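Long-range contacts in AcrVIA1 (Listeria seeligeri, PDB 6VRB), which probably acts as an anti-CRISPR protein that blocks the RNA-guided RNA-cutting nuclease Cas13a, here caught in a complex with a second protein and nucleic acid: residues 48-53 / 72-77; 54-59 / 76-81; 61-66 / 117-122. All blocks are in the same frame, centred on the assembly; numbering follows the deposited sequence.

Contact 1 of 3, residues 48-53 / 72-77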
loop_
_atom_site.group_PDB
_atom_site.type_symbol
_atom_site.label_atom_id
_atom_site.label_comp_id
_atom_site.label_asym_id
_atom_site.label_seq_id
_atom_site.Cartn_x
_atom_site.Cartn_y
_atom_site.Cartn_z
ATOM N N ASN C 48 38.559 10.882 17.418
ATOM C CA ASN C 48 38.951 12.252 17.700
ATOM C C ASN C 48 39.968 12.768 16.689
ATOM O O ASN C 48 40.071 13.981 16.489
ATOM C CB ASN C 48 39.515 12.322 19.117
ATOM C CG ASN C 48 39.448 13.698 19.708
ATOM O OD1 ASN C 48 38.958 14.637 19.086
ATOM N ND2 ASN C 48 39.935 13.830 20.931
ATOM N N LYS C 49 40.703 11.869 16.039
ATOM C CA LYS C 49 41.596 12.253 14.955
ATOM C C LYS C 49 40.817 12.559 13.684
ATOM O O LYS C 49 41.237 13.401 12.880
ATOM C CB LYS C 49 42.609 11.137 14.708
ATOM C CG LYS C 49 43.670 11.436 13.677
ATOM C CD LYS C 49 44.527 12.596 14.122
ATOM C CE LYS C 49 45.299 12.246 15.386
ATOM N NZ LYS C 49 46.297 11.170 15.146
ATOM N N TRP C 50 39.678 11.886 13.488
ATOM C CA TRP C 50 38.883 12.121 12.287
ATOM C C TRP C 50 38.236 13.495 12.324
ATOM O O TRP C 50 38.174 14.182 11.299
ATOM C CB TRP C 50 37.800 11.057 12.125
ATOM C CG TRP C 50 37.103 11.128 10.792
ATOM C CD1 TRP C 50 37.506 10.566 9.621
ATOM C CD2 TRP C 50 35.948 11.905 10.478
ATOM N NE1 TRP C 50 36.632 10.882 8.614
ATOM C CE2 TRP C 50 35.674 11.717 9.115
ATOM C CE3 TRP C 50 35.106 12.725 11.226
ATOM C CZ2 TRP C 50 34.596 12.315 8.491
ATOM C CZ3 TRP C 50 34.039 13.320 10.607
ATOM C CH2 TRP C 50 33.787 13.110 9.253
ATOM N N PHE C 51 37.747 13.920 13.491
ATOM C CA PHE C 51 37.200 15.267 13.639
ATOM C C PHE C 51 38.275 16.312 13.902
ATOM O O PHE C 51 38.082 17.218 14.712
ATOM C CB PHE C 51 36.202 15.265 14.791
ATOM C CG PHE C 51 34.933 14.528 14.527
ATOM C CD1 PHE C 51 33.864 15.161 13.931
ATOM C CD2 PHE C 51 34.797 13.211 14.912
ATOM C CE1 PHE C 51 32.690 14.484 13.705
ATOM C CE2 PHE C 51 33.627 12.531 14.685
ATOM C CZ PHE C 51 32.571 13.169 14.082
ATOM N N GLU C 52 39.388 16.232 13.213
ATOM C CA GLU C 52 40.432 17.241 13.286
ATOM C C GLU C 52 40.969 17.613 11.920
ATOM O O GLU C 52 41.349 18.768 11.711
ATOM C CB GLU C 52 41.584 16.740 14.169
ATOM C CG GLU C 52 42.655 17.762 14.494
ATOM C CD GLU C 52 43.746 17.199 15.386
ATOM O OE1 GLU C 52 43.683 15.997 15.719
ATOM O OE2 GLU C 52 44.666 17.961 15.756
ATOM N N MET C 53 41.117 16.595 11.066
ATOM C CA MET C 53 41.486 16.802 9.644
ATOM C C MET C 53 40.284 17.463 8.964
ATOM O O MET C 53 40.481 18.420 8.193
ATOM C CB MET C 53 41.771 15.459 8.968
ATOM C CG MET C 53 42.946 14.718 9.572
ATOM S SD MET C 53 43.352 13.207 8.663
ATOM C CE MET C 53 41.953 12.175 9.091
ATOM N N HIS C 72 27.635 3.580 5.226
ATOM C CA HIS C 72 28.334 4.567 4.425
ATOM C C HIS C 72 29.653 4.920 5.114
ATOM O O HIS C 72 29.765 4.863 6.338
ATOM C CB HIS C 72 27.493 5.834 4.256
ATOM C CG HIS C 72 26.065 5.600 3.851
ATOM N ND1 HIS C 72 25.694 5.137 2.611
ATOM C CD2 HIS C 72 24.911 5.859 4.506
ATOM C CE1 HIS C 72 24.380 5.076 2.533
ATOM N NE2 HIS C 72 23.880 5.513 3.669
ATOM N N LEU C 73 30.661 5.299 4.328
ATOM C CA LEU C 73 32.018 5.516 4.846
ATOM C C LEU C 73 32.578 6.879 4.457
ATOM O O LEU C 73 33.129 7.032 3.368
ATOM C CB LEU C 73 32.968 4.423 4.367
ATOM C CG LEU C 73 33.396 3.286 5.286
ATOM C CD1 LEU C 73 34.313 3.823 6.349
ATOM C CD2 LEU C 73 32.222 2.608 5.918
ATOM N N LEU C 74 32.538 7.833 5.377
ATOM C CA LEU C 74 33.066 9.170 5.127
ATOM C C LEU C 74 34.585 9.179 5.268
ATOM O O LEU C 74 35.107 8.847 6.331
ATOM C CB LEU C 74 32.441 10.146 6.116
ATOM C CG LEU C 74 30.925 10.249 6.027
ATOM C CD1 LEU C 74 30.399 11.058 7.175
ATOM C CD2 LEU C 74 30.521 10.870 4.713
ATOM N N PHE C 75 35.299 9.579 4.220
ATOM C CA PHE C 75 36.758 9.629 4.234
ATOM C C PHE C 75 37.219 11.079 4.183
ATOM O O PHE C 75 36.672 11.874 3.415
ATOM C CB PHE C 75 37.355 8.854 3.056
ATOM C CG PHE C 75 37.216 7.364 3.167
ATOM C CD1 PHE C 75 38.127 6.623 3.898
ATOM C CD2 PHE C 75 36.178 6.706 2.541
ATOM C CE1 PHE C 75 38.001 5.251 4.002
ATOM C CE2 PHE C 75 36.042 5.336 2.648
ATOM C CZ PHE C 75 36.954 4.610 3.376
ATOM N N VAL C 76 38.231 11.416 4.980
ATOM C CA VAL C 76 38.876 12.726 4.926
ATOM C C VAL C 76 40.284 12.549 4.390
ATOM O O VAL C 76 41.090 11.819 4.978
ATOM C CB VAL C 76 38.921 13.404 6.303
ATOM C CG1 VAL C 76 39.664 14.702 6.197
ATOM C CG2 VAL C 76 37.547 13.666 6.815
ATOM N N ILE C 77 40.596 13.231 3.298
ATOM C CA ILE C 77 41.921 13.185 2.697
ATOM C C ILE C 77 42.638 14.489 3.006
ATOM O O ILE C 77 42.156 15.571 2.652
ATOM C CB ILE C 77 41.845 12.937 1.183
ATOM C CG1 ILE C 77 41.227 11.569 0.917
ATOM C CG2 ILE C 77 43.219 13.015 0.580
ATOM C CD1 ILE C 77 40.886 11.328 -0.518
#

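Contact 2 of 3, residues 54-59 / 76-81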
loop_
_atom_site.group_PDB
_atom_site.type_symbol
_atom_site.label_atom_id
_atom_site.label_comp_id
_atom_site.label_asym_id
_atom_site.label_seq_id
_atom_site.Cartn_x
_atom_site.Cartn_y
_atom_site.Cartn_z
ATOM N N TRP C 54 39.082 16.974 9.289
ATOM C CA TRP C 54 37.804 17.482 8.722
ATOM C C TRP C 54 37.591 18.938 9.141
ATOM O O TRP C 54 37.253 19.762 8.271
ATOM C CB TRP C 54 36.647 16.593 9.196
ATOM C CG TRP C 54 35.291 17.030 8.731
ATOM C CD1 TRP C 54 34.855 17.120 7.441
ATOM C CD2 TRP C 54 34.178 17.420 9.555
ATOM N NE1 TRP C 54 33.557 17.549 7.407
ATOM C CE2 TRP C 54 33.113 17.739 8.687
ATOM C CE3 TRP C 54 33.977 17.533 10.934
ATOM C CZ2 TRP C 54 31.872 18.162 9.158
ATOM C CZ3 TRP C 54 32.750 17.952 11.396
ATOM C CH2 TRP C 54 31.713 18.263 10.518
ATOM N N LYS C 55 37.824 19.237 10.421
ATOM C CA LYS C 55 37.667 20.612 10.961
ATOM C C LYS C 55 38.698 21.529 10.294
ATOM O O LYS C 55 38.333 22.657 9.915
ATOM C CB LYS C 55 37.869 20.592 12.479
ATOM C CG LYS C 55 37.298 21.788 13.227
ATOM C CD LYS C 55 35.793 21.881 13.127
ATOM C CE LYS C 55 35.114 20.552 13.369
ATOM N NZ LYS C 55 35.697 19.856 14.541
ATOM N N SER C 56 39.903 21.011 10.040
ATOM C CA SER C 56 40.985 21.807 9.401
ATOM C C SER C 56 40.532 22.266 8.011
ATOM O O SER C 56 39.920 21.455 7.292
ATOM C CB SER C 56 42.254 21.003 9.311
ATOM O OG SER C 56 42.147 20.003 8.310
ATOM N N PRO C 57 40.843 23.512 7.594
ATOM C CA PRO C 57 40.415 24.042 6.291
ATOM C C PRO C 57 40.961 23.309 5.054
ATOM O O PRO C 57 40.209 23.135 4.116
ATOM C CB PRO C 57 40.947 25.483 6.284
ATOM C CG PRO C 57 41.183 25.805 7.742
ATOM C CD PRO C 57 41.614 24.492 8.358
ATOM N N THR C 58 42.240 22.919 5.071
ATOM C CA THR C 58 42.841 22.229 3.894
ATOM C C THR C 58 42.562 20.723 3.959
ATOM O O THR C 58 43.532 19.954 4.112
ATOM C CB THR C 58 44.351 22.490 3.818
ATOM O OG1 THR C 58 44.970 21.851 4.935
ATOM C CG2 THR C 58 44.695 23.963 3.810
ATOM N N SER C 59 41.293 20.325 3.812
ATOM C CA SER C 59 40.905 18.890 3.846
ATOM C C SER C 59 39.802 18.629 2.813
ATOM O O SER C 59 38.949 19.513 2.625
ATOM C CB SER C 59 40.458 18.502 5.227
ATOM O OG SER C 59 39.275 19.198 5.584
ATOM N N VAL C 76 38.231 11.416 4.980
ATOM C CA VAL C 76 38.876 12.726 4.926
ATOM C C VAL C 76 40.284 12.549 4.390
ATOM O O VAL C 76 41.090 11.819 4.978
ATOM C CB VAL C 76 38.921 13.404 6.303
ATOM C CG1 VAL C 76 39.664 14.702 6.197
ATOM C CG2 VAL C 76 37.547 13.666 6.815
ATOM N N ILE C 77 40.596 13.231 3.298
ATOM C CA ILE C 77 41.921 13.185 2.697
ATOM C C ILE C 77 42.638 14.489 3.006
ATOM O O ILE C 77 42.156 15.571 2.652
ATOM C CB ILE C 77 41.845 12.937 1.183
ATOM C CG1 ILE C 77 41.227 11.569 0.917
ATOM C CG2 ILE C 77 43.219 13.015 0.580
ATOM C CD1 ILE C 77 40.886 11.328 -0.518
ATOM N N GLU C 78 43.787 14.385 3.661
ATOM C CA GLU C 78 44.584 15.537 4.047
ATOM C C GLU C 78 45.398 15.976 2.826
ATOM O O GLU C 78 45.416 15.294 1.800
ATOM C CB GLU C 78 45.404 15.168 5.290
ATOM C CG GLU C 78 46.169 16.282 6.019
ATOM C CD GLU C 78 45.267 17.359 6.588
ATOM O OE1 GLU C 78 44.101 17.065 6.909
ATOM O OE2 GLU C 78 45.728 18.513 6.706
ATOM N N LYS C 79 46.057 17.136 2.918
ATOM C CA LYS C 79 46.758 17.717 1.776
ATOM C C LYS C 79 47.960 16.874 1.362
ATOM O O LYS C 79 48.294 16.803 0.172
ATOM C CB LYS C 79 47.180 19.146 2.118
ATOM C CG LYS C 79 47.770 19.921 0.965
ATOM C CD LYS C 79 46.767 20.023 -0.170
ATOM C CE LYS C 79 45.585 20.898 0.203
ATOM N NZ LYS C 79 44.630 21.035 -0.932
ATOM N N ASP C 80 48.600 16.199 2.309
ATOM C CA ASP C 80 49.711 15.300 2.014
ATOM C C ASP C 80 49.334 13.902 2.486
ATOM O O ASP C 80 49.715 13.487 3.583
ATOM C CB ASP C 80 50.989 15.787 2.673
ATOM C CG ASP C 80 51.511 17.063 2.049
ATOM O OD1 ASP C 80 51.259 17.283 0.846
ATOM O OD2 ASP C 80 52.172 17.847 2.760
ATOM N N GLY C 81 48.611 13.170 1.637
ATOM C CA GLY C 81 48.184 11.820 1.983
ATOM C C GLY C 81 47.180 11.815 3.120
ATOM O O GLY C 81 46.270 12.652 3.178
#

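Contact 3 of 3, residues 61-66 / 117-122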
loop_
_atom_site.group_PDB
_atom_site.type_symbol
_atom_site.label_atom_id
_atom_site.label_comp_id
_atom_site.label_asym_id
_atom_site.label_seq_id
_atom_site.Cartn_x
_atom_site.Cartn_y
_atom_site.Cartn_z
ATOM N N LEU C 61 36.642 15.906 1.675
ATOM C CA LEU C 61 35.814 14.847 2.229
ATOM C C LEU C 61 35.319 13.953 1.099
ATOM O O LEU C 61 34.945 14.447 0.033
ATOM C CB LEU C 61 34.628 15.433 3.005
ATOM C CG LEU C 61 33.686 14.497 3.760
ATOM C CD1 LEU C 61 34.404 13.820 4.882
ATOM C CD2 LEU C 61 32.503 15.249 4.293
ATOM N N VAL C 62 35.343 12.640 1.320
ATOM C CA VAL C 62 34.918 11.644 0.340
ATOM C C VAL C 62 33.788 10.834 0.954
ATOM O O VAL C 62 33.913 10.363 2.087
ATOM C CB VAL C 62 36.084 10.726 -0.077
ATOM C CG1 VAL C 62 35.608 9.612 -0.984
ATOM C CG2 VAL C 62 37.173 11.524 -0.759
ATOM N N PHE C 63 32.694 10.656 0.208
ATOM C CA PHE C 63 31.494 10.051 0.779
ATOM C C PHE C 63 31.453 8.527 0.657
ATOM O O PHE C 63 31.133 7.872 1.651
ATOM C CB PHE C 63 30.245 10.720 0.183
ATOM C CG PHE C 63 28.937 10.045 0.527
ATOM C CD1 PHE C 63 28.610 9.715 1.829
ATOM C CD2 PHE C 63 27.965 9.899 -0.442
ATOM C CE1 PHE C 63 27.419 9.104 2.119
ATOM C CE2 PHE C 63 26.753 9.330 -0.140
ATOM C CZ PHE C 63 26.478 8.939 1.141
ATOM N N TRP C 64 31.751 7.958 -0.515
ATOM C CA TRP C 64 31.763 6.509 -0.766
ATOM C C TRP C 64 30.437 5.862 -0.394
ATOM O O TRP C 64 30.386 5.164 0.620
ATOM C CB TRP C 64 32.853 5.746 -0.002
ATOM C CG TRP C 64 33.207 4.437 -0.673
ATOM C CD1 TRP C 64 32.426 3.326 -0.790
ATOM C CD2 TRP C 64 34.488 4.064 -1.176
ATOM N NE1 TRP C 64 33.102 2.329 -1.432
ATOM C CE2 TRP C 64 34.381 2.750 -1.659
ATOM C CE3 TRP C 64 35.710 4.722 -1.286
ATOM C CZ2 TRP C 64 35.446 2.085 -2.245
ATOM C CZ3 TRP C 64 36.764 4.059 -1.875
ATOM C CH2 TRP C 64 36.625 2.752 -2.342
ATOM N N LYS C 65 29.384 6.124 -1.166
ATOM C CA LYS C 65 27.990 5.957 -0.765
ATOM C C LYS C 65 27.602 4.647 -0.092
ATOM O O LYS C 65 27.280 4.660 1.093
ATOM C CB LYS C 65 27.092 6.174 -1.974
ATOM C CG LYS C 65 25.630 6.093 -1.642
ATOM C CD LYS C 65 24.805 6.600 -2.784
ATOM C CE LYS C 65 23.338 6.506 -2.468
ATOM N NZ LYS C 65 22.514 7.056 -3.567
ATOM N N ASN C 66 27.678 3.509 -0.767
ATOM C CA ASN C 66 27.078 2.304 -0.196
ATOM C C ASN C 66 28.109 1.206 0.014
ATOM O O ASN C 66 27.902 0.069 -0.411
ATOM C CB ASN C 66 25.924 1.841 -1.075
ATOM C CG ASN C 66 24.868 1.124 -0.295
ATOM O OD1 ASN C 66 25.027 0.876 0.896
ATOM N ND2 ASN C 66 23.750 0.839 -0.940
ATOM N N LEU C 117 22.288 15.101 2.450
ATOM C CA LEU C 117 23.189 15.875 3.294
ATOM C C LEU C 117 24.644 15.591 2.960
ATOM O O LEU C 117 25.466 16.508 2.876
ATOM C CB LEU C 117 22.906 15.574 4.761
ATOM C CG LEU C 117 23.843 16.248 5.762
ATOM C CD1 LEU C 117 23.743 17.745 5.655
ATOM C CD2 LEU C 117 23.550 15.792 7.175
ATOM N N TYR C 118 24.977 14.325 2.741
ATOM C CA TYR C 118 26.363 13.936 2.544
ATOM C C TYR C 118 26.900 14.294 1.169
ATOM O O TYR C 118 28.119 14.397 1.016
ATOM C CB TYR C 118 26.500 12.449 2.801
ATOM C CG TYR C 118 26.415 12.095 4.258
ATOM C CD1 TYR C 118 26.751 13.018 5.235
ATOM C CD2 TYR C 118 25.941 10.862 4.661
ATOM C CE1 TYR C 118 26.664 12.705 6.555
ATOM C CE2 TYR C 118 25.851 10.545 5.985
ATOM C CZ TYR C 118 26.206 11.466 6.921
ATOM O OH TYR C 118 26.111 11.137 8.238
ATOM N N GLU C 119 26.040 14.495 0.179
ATOM C CA GLU C 119 26.482 15.001 -1.111
ATOM C C GLU C 119 26.544 16.517 -1.157
ATOM O O GLU C 119 26.926 17.074 -2.187
ATOM C CB GLU C 119 25.573 14.482 -2.222
ATOM C CG GLU C 119 25.769 13.013 -2.509
ATOM C CD GLU C 119 24.793 12.484 -3.527
ATOM O OE1 GLU C 119 23.895 13.245 -3.934
ATOM O OE2 GLU C 119 24.915 11.301 -3.907
ATOM N N CYS C 120 26.157 17.194 -0.083
ATOM C CA CYS C 120 26.452 18.605 0.085
ATOM C C CYS C 120 27.647 18.836 0.995
ATOM O O CYS C 120 28.264 19.901 0.929
ATOM C CB CYS C 120 25.230 19.338 0.636
ATOM S SG CYS C 120 23.809 19.384 -0.481
ATOM N N LEU C 121 27.981 17.862 1.839
ATOM C CA LEU C 121 29.142 17.977 2.707
ATOM C C LEU C 121 30.425 17.600 1.986
ATOM O O LEU C 121 31.461 18.243 2.180
ATOM C CB LEU C 121 28.979 17.093 3.941
ATOM C CG LEU C 121 27.958 17.466 5.011
ATOM C CD1 LEU C 121 27.884 16.371 6.047
ATOM C CD2 LEU C 121 28.361 18.763 5.663
ATOM N N ALA C 122 30.382 16.559 1.167
ATOM C CA ALA C 122 31.595 15.990 0.602
ATOM C C ALA C 122 31.937 16.666 -0.719
ATOM O O ALA C 122 31.151 17.429 -1.282
ATOM C CB ALA C 122 31.439 14.485 0.430
#

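Contact 1 of 3, residues 48-53 / 72-77
Trp-50 and Met-53, on the last turns of helix 44-53, pack against Leu-74 and Val-76 of strand 73-78, the middle strand of a three-stranded antiparallel sheet. The helix lies across this layer, its axis 8.9 Å from that of the strand and turned 59° from it. Most of the touching is done by the indole. With CG anti to the backbone N (chi1 -171°), the Trp-50 ring reaches out from the helix to the strand and meets the CG2 methyl of Val-76 at a slant. Val-76 CG2 comes within 3.4 Å of Trp-50 NE1 and 3.5 Å of Trp-50 CE2, so the methyl lies by the NE1-CE2 side of the indole, toward the rim. Farther along the benzene part, Trp-50 CZ2 approaches Leu-74 CB at 3.9 Å. Trp-50 NE1 also makes a weak hydrogen bond to Leu-74 O, 3.4 Å long and bent to 130°. The two methyls of Val-76 divide the work. CG1, anti to the backbone N, goes to the helix end, where it lies 3.6 Å from Met-53 CB, while CG2 serves the tryptophan. On the same segment, Trp-50 CE3 stands 3.5 Å above the centre of the Phe-51 ring, which gives the indole a neighbour on its own side too. Around this core, Ile-86 of strand 83-87 and Leu-61 of strand 59-62 also touch Trp-50, so the indole spans all three strands. The contact is therefore held chiefly by buried apolar surface, and the single weak N-H bond does no more than give the buried indole nitrogen a polar partner.

Contact 2 of 3, residues 54-59 / 76-81
Met-53 O, at the end of helix 44-53, accepts a hydrogen bond from Ser-56 OG, a hydroxyl that also comes near Glu-78 of strand 73-78. Ser-59 OG has two acceptors within reach, Met-53 O by a weak bond and Ser-56 O at 2.9 Å from Ser-59 OG, and its one proton cannot be assigned between them. Across the contact is the carboxylate of Glu-78, brought round by a bend at chi2 (62°). It stays at a distance: Glu-78 OE1 is 3.8 Å from Ser-56 OG, and Glu-78 OE2 is 3.7 Å from Thr-58 O, with no hydrogen bond in either case. The piece 54-59 is the connection from the helix to strand 59-62, and Thr-58 is the centre of an inverse gamma turn within it. On the outer side, Thr-58 CB meets Lys-79 CE at 4.1 Å. Inward the contact becomes apolar. Val-76 places CG1 4.0 Å from Ser-59 CB, and its other methyl, CG2, is 3.9 Å from Trp-54 CB. Trp-54 then carries its ring away from the strand, to an edge-to-face meeting with Phe-91 and a cation-pi contact with Lys-32.

Contact 3 of 3, residues 61-66 / 117-122
Phe-63 and Tyr-118 supply the aromatic part of this contact, which joins the end of strand 59-62 and the loop beyond it to helix 115-121. Tyr-118 CB sits over one face of the Phe-63 ring as a CH-pi contact, 3.7 Å from the centroid, while Lys-65 CA lies against the opposite face, toward the rim. The two rings meet obliquely, planes at 48° and centroids 5.5 Å apart, with Phe-63 CE1 nearest Tyr-118 CD2. Phe-63 owes this reach to CG being anti to its backbone N (chi1 171°).

Aliphatic contacts follow at the helix end. Ala-122, the first residue to leave helical geometry, sets its methyl against both Leu-61 and Phe-63: Ala-122 CB is 3.5 Å from Leu-61 O and 4.0 Å from both Leu-61 CG and Phe-63 CB. Leu-61 CD2 continues the patch to Leu-121 CB, also at 4.0 Å.

Charge plays a looser part. Lys-65 NZ and Glu-119 OE2 are 4.9 Å apart, too far to touch, and Glu-119 OE1 has a long, weak ion pair with a basic side chain of the other protein. Within the two segments, then, the contact is apolar and has no hydrogen bond across it, while backbone pairing of Leu-61 with Asp-123 and of Phe-63 with Val-124, directly after Ala-122, continues the join.

All three contacts involve the antiparallel sheet 59-62, 73-78, 83-87. Contacts 1 and 2 lie about 9 Å apart between centres and share Val-76 and Ile-77; their first segments follow directly in the chain, helix 44-53 running into the connection that leads to strand 59-62. Contact 3 uses that strand's other end, its centre about 12 Å from that of contact 1 and 15 Å from that of contact 2, and sits nearer the chain's centre. Its segments alternate along the sequence with those of the other two, so in sequence 61-66 falls between the two segments of each. The sheet thus connects helix 44-53 with helix 115-121, which is far away in sequence, through strands 59-62 and 73-78.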